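Local coordinates for putative solute-binding component of ABC transporter (PDB 4YS6), which binds beta-D-glucose and probably serves as the sugar-capturing component of a bacterial ABC transporter, at residues S231-A234 against D235-L239; Q222-M225 against D226-A230. All blocks are in the same frame, centred on the assembly; numbering follows the deposited sequence.

Contacts 1 and 2 follow one another along the chain and share helix 218-232, in the domain built round the four-stranded parallel sheet. Contact 2 lies along the helix itself: four main-chain hydrogen bonds, with one side packed against strand 165-170 and helix 247-260 and the other exposed. Contact 1 is the turn at the helix end that leads to strand 241-244; its apex is exposed, and its own side-chain hydrogen bonds gather mainly on the carboxylate of Asp235. Each contact nevertheless has a buried apolar part, and the two meet there: Tyr233 CE2 lies 3.6 Å from Ile228 CG2, and Leu239 CD2 lies 3.8 Å from the selenomethionine methyl CE of Met225.

Contact 1: residues S231-A234 against D235-L239; sequences SYYA and DGTKL
Apolar contact centres on the Tyr233 ring, which meets Thr237 and Leu239 as the chain doubles back. Leu239 CB lies over one face near the rim, and CD1 of the same residue makes an off-centre CH-pi contact, 4.2 Å from the centroid of the Tyr233 ring and 29° off its normal. Thr237 CG2 comes in obliquely, 3.6 Å from Tyr233 CD1, while Thr237 O lies at the ring edge. Tyr233 CG stands anti to its own carbonyl carbon (chi1 -58°), which carries the ring to the returning arm of the turn. The phenol OH is hydrogen-bonded to Glu168 on strand 165-170.

This is the helix-to-strand connection of an alpha/beta periplasmic-binding-protein domain: Tyr233 is the first residue to leave helical geometry after helix 218-232, and strand 241-244 follows.

Within 235-239, Asp235 OD1 accepts from Thr237 N at 2.9 Å (156° at the hydrogen), an Asx turn, and also from Thr237 OG1 at 2.7 Å, both from the same face of the carboxylate plane. A single oxygen thereby fixes both backbone and side chain of Thr237. Lys262 NZ is hydrogen-bonded to Asp235 O.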
loop_
_atom_site.group_PDB
_atom_site.type_symbol
_atom_site.label_atom_id
_atom_site.label_comp_id
_atom_site.label_asym_id
_atom_site.label_seq_id
_atom_site.Cartn_x
_atom_site.Cartn_y
_atom_site.Cartn_z
ATOM N N SER A 231 7.472 6.207 -26.452
ATOM C CA SER A 231 8.911 6.345 -26.646
ATOM C C SER A 231 9.608 5.020 -26.935
ATOM O O SER A 231 10.564 4.994 -27.697
ATOM C CB SER A 231 9.547 6.988 -25.417
ATOM O OG SER A 231 8.965 8.249 -25.133
ATOM N N TYR A 232 9.134 3.928 -26.344
ATOM C CA TYR A 232 9.889 2.681 -26.354
ATOM C C TYR A 232 9.139 1.440 -26.830
ATOM O O TYR A 232 9.775 0.439 -27.123
ATOM C CB TYR A 232 10.428 2.416 -24.950
ATOM C CG TYR A 232 11.254 3.545 -24.384
ATOM C CD1 TYR A 232 12.476 3.892 -24.938
ATOM C CD2 TYR A 232 10.798 4.274 -23.304
ATOM C CE1 TYR A 232 13.221 4.938 -24.420
ATOM C CE2 TYR A 232 11.528 5.320 -22.779
ATOM C CZ TYR A 232 12.737 5.648 -23.339
ATOM O OH TYR A 232 13.453 6.691 -22.804
ATOM N N TYR A 233 7.809 1.477 -26.885
ATOM C CA TYR A 233 7.027 0.281 -27.221
ATOM C C TYR A 233 5.977 0.600 -28.291
ATOM O O TYR A 233 4.877 0.051 -28.297
ATOM C CB TYR A 233 6.359 -0.295 -25.958
ATOM C CG TYR A 233 7.338 -0.654 -24.849
ATOM C CD1 TYR A 233 8.003 -1.874 -24.844
ATOM C CD2 TYR A 233 7.607 0.241 -23.805
ATOM C CE1 TYR A 233 8.917 -2.197 -23.830
ATOM C CE2 TYR A 233 8.511 -0.075 -22.795
ATOM C CZ TYR A 233 9.165 -1.301 -22.810
ATOM O OH TYR A 233 10.061 -1.619 -21.803
ATOM N N ALA A 234 6.321 1.510 -29.186
ATOM C CA ALA A 234 5.405 1.943 -30.243
ATOM C C ALA A 234 5.747 1.202 -31.514
ATOM O O ALA A 234 4.942 1.119 -32.439
ATOM C CB ALA A 234 5.496 3.441 -30.461
ATOM N N ASP A 235 6.976 0.703 -31.557
ATOM C CA ASP A 235 7.411 -0.200 -32.600
ATOM C C ASP A 235 6.940 -1.598 -32.218
ATOM O O ASP A 235 6.017 -1.752 -31.413
ATOM C CB ASP A 235 8.938 -0.138 -32.779
ATOM C CG ASP A 235 9.708 -0.411 -31.484
ATOM O OD1 ASP A 235 9.130 -0.960 -30.523
ATOM O OD2 ASP A 235 10.909 -0.075 -31.432
ATOM N N GLY A 236 7.577 -2.615 -32.774
ATOM C CA GLY A 236 7.148 -3.979 -32.537
ATOM C C GLY A 236 7.452 -4.503 -31.146
ATOM O O GLY A 236 7.086 -5.637 -30.832
ATOM N N THR A 237 8.096 -3.695 -30.305
ATOM C CA THR A 237 8.618 -4.209 -29.041
ATOM C C THR A 237 7.493 -4.663 -28.121
ATOM O O THR A 237 6.543 -3.931 -27.847
ATOM C CB THR A 237 9.486 -3.174 -28.317
ATOM O OG1 THR A 237 10.548 -2.759 -29.185
ATOM C CG2 THR A 237 10.100 -3.767 -27.047
ATOM N N LYS A 238 7.613 -5.899 -27.657
ATOM C CA LYS A 238 6.690 -6.440 -26.674
ATOM C C LYS A 238 7.124 -5.987 -25.289
ATOM O O LYS A 238 8.299 -6.061 -24.930
ATOM C CB LYS A 238 6.641 -7.977 -26.753
ATOM C CG LYS A 238 5.708 -8.639 -25.725
ATOM C CD LYS A 238 5.516 -10.130 -25.998
ATOM C CE LYS A 238 4.786 -10.845 -24.852
ATOM N NZ LYS A 238 4.072 -9.930 -23.901
ATOM N N LEU A 239 6.160 -5.486 -24.533
ATOM C CA LEU A 239 6.341 -5.220 -23.128
ATOM C C LEU A 239 5.931 -6.485 -22.411
ATOM O O LEU A 239 4.780 -6.899 -22.513
ATOM C CB LEU A 239 5.492 -4.022 -22.705
ATOM C CG LEU A 239 5.485 -3.667 -21.241
ATOM C CD1 LEU A 239 6.871 -3.451 -20.739
ATOM C CD2 LEU A 239 4.658 -2.406 -21.049
#

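Contact 2: residues Q222-M225 against D226-A230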
loop_
_atom_site.group_PDB
_atom_site.type_symbol
_atom_site.label_atom_id
_atom_site.label_comp_id
_atom_site.label_asym_id
_atom_site.label_seq_id
_atom_site.Cartn_x
_atom_site.Cartn_y
_atom_site.Cartn_z
ATOM N N GLN A 222 -0.642 6.685 -15.258
ATOM C CA GLN A 222 -1.134 6.599 -16.628
ATOM C C GLN A 222 -0.323 7.495 -17.571
ATOM O O GLN A 222 0.046 7.084 -18.667
ATOM C CB GLN A 222 -2.614 6.960 -16.662
ATOM C CG GLN A 222 -3.233 6.792 -18.011
ATOM C CD GLN A 222 -4.725 6.972 -17.971
ATOM O OE1 GLN A 222 -5.330 6.965 -16.898
ATOM N NE2 GLN A 222 -5.333 7.114 -19.136
ATOM N N ASN A 223 -0.045 8.723 -17.148
ATOM C CA ASN A 223 0.684 9.676 -17.969
ATOM C C ASN A 223 2.118 9.187 -18.230
ATOM O O ASN A 223 2.635 9.301 -19.349
ATOM C CB ASN A 223 0.678 11.053 -17.306
ATOM C CG ASN A 223 -0.657 11.766 -17.456
ATOM O OD1 ASN A 223 -1.437 11.461 -18.356
ATOM N ND2 ASN A 223 -0.919 12.726 -16.573
ATOM N N ARG A 224 2.760 8.632 -17.209
ATOM C CA ARG A 224 4.109 8.113 -17.380
ATOM C C ARG A 224 4.098 6.869 -18.285
ATOM O O ARG A 224 4.937 6.764 -19.180
ATOM C CB ARG A 224 4.740 7.808 -16.023
ATOM C CG ARG A 224 6.096 7.108 -16.108
ATOM C CD ARG A 224 6.836 6.989 -14.759
ATOM N NE ARG A 224 7.991 6.144 -14.995
ATOM C CZ ARG A 224 8.180 4.939 -14.465
ATOM N NH1 ARG A 224 7.391 4.471 -13.510
ATOM N NH2 ARG A 224 9.235 4.242 -14.840
HETATM N N MSE A 225 3.147 5.959 -18.096
HETATM C CA MSE A 225 3.082 4.772 -18.951
HETATM C C MSE A 225 2.788 5.174 -20.394
HETATM O O MSE A 225 3.369 4.595 -21.324
HETATM C CB MSE A 225 2.042 3.777 -18.433
HETATM C CG MSE A 225 1.940 2.481 -19.221
HETATM SE SE MSE A 225 3.514 1.296 -18.841
HETATM C CE MSE A 225 4.412 1.365 -20.505
ATOM N N ASP A 226 1.936 6.184 -20.603
ATOM C CA ASP A 226 1.675 6.628 -21.980
ATOM C C ASP A 226 2.946 7.116 -22.677
ATOM O O ASP A 226 3.176 6.839 -23.872
ATOM C CB ASP A 226 0.622 7.729 -22.013
ATOM C CG ASP A 226 -0.310 7.588 -23.195
ATOM O OD1 ASP A 226 -1.092 6.607 -23.216
ATOM O OD2 ASP A 226 -0.247 8.441 -24.106
ATOM N N ALA A 227 3.777 7.827 -21.932
ATOM C CA ALA A 227 5.015 8.366 -22.469
ATOM C C ALA A 227 6.015 7.248 -22.731
ATOM O O ALA A 227 6.760 7.264 -23.705
ATOM C CB ALA A 227 5.590 9.405 -21.508
ATOM N N ILE A 228 6.039 6.262 -21.846
ATOM C CA ILE A 228 6.912 5.109 -22.047
ATOM C C ILE A 228 6.461 4.293 -23.282
ATOM O O ILE A 228 7.291 3.920 -24.114
ATOM C CB ILE A 228 6.957 4.260 -20.798
ATOM C CG1 ILE A 228 7.719 5.014 -19.700
ATOM C CG2 ILE A 228 7.656 2.925 -21.063
ATOM C CD1 ILE A 228 7.722 4.307 -18.343
ATOM N N ILE A 229 5.168 4.043 -23.423
ATOM C CA ILE A 229 4.674 3.342 -24.613
ATOM C C ILE A 229 5.104 4.061 -25.890
ATOM O O ILE A 229 5.663 3.457 -26.810
ATOM C CB ILE A 229 3.138 3.207 -24.600
ATOM C CG1 ILE A 229 2.700 2.319 -23.432
ATOM C CG2 ILE A 229 2.632 2.627 -25.929
ATOM C CD1 ILE A 229 1.212 2.447 -23.090
ATOM N N ALA A 230 4.864 5.363 -25.938
ATOM C CA ALA A 230 5.138 6.161 -27.138
ATOM C C ALA A 230 6.624 6.201 -27.473
ATOM O O ALA A 230 6.997 6.227 -28.638
ATOM C CB ALA A 230 4.603 7.569 -26.959
HETATM O O HOH W 1 -3.769 7.004 -21.684
#
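Residues Gln222 to Ala230 form a regular alpha-helical run in which Asp226, Ala227, Ile228 and Ile229 each donate a backbone N-H to the carbonyl four residues earlier. The longest of these bonds is Ala227 N to Asn223 O at 3.2 Å. The shortest, Ile229 N to Met225 O at 2.8 Å, is also the straightest at 171°.

On the buried side Met225, a selenomethionine, reaches forward along the helix. Its CG is anti to the backbone N (chi1 -177°), and the chain then bends at chi2 and chi3, which brings CE alongside the next turn. There CE of Met225 meets two isoleucines, 3.5 Å from Ile229 CG1 and 3.6 Å from Ile228 CG2; the Met225 side chain runs at about a right angle to each. Ile229 also tucks its CG1 against Met225 O at 3.2 Å.

Helix 218-232 flanks the four-stranded parallel sheet of one domain of the periplasmic binding protein. Met225 and Ile228 touch strand 165-170, and Met225 and Ile229 both touch Ala256 of helix 247-260.

Arg224 extends from CG to NE and lays one face of its guanidinium over the Ile228 methyl CD1, 3.8 Å from NH2 of Arg224. Farther out, NH1 of Arg224 donates to Ile169 O and the group makes a cation-pi contact with Phe170, so this charge is held against the strand.

Alongside the packing on helix 247-260, one water bridges the side chains of Gln222 and Asp226, four residues apart: it accepts from Gln222 NE2 at 3.0 Å and donates to Asp226 OD1 at 3.1 Å. The same OD1 is hydrogen-bonded to Ser260 OG, and Gln222 OE1 to Asn255 ND2, tying both residues to that helix.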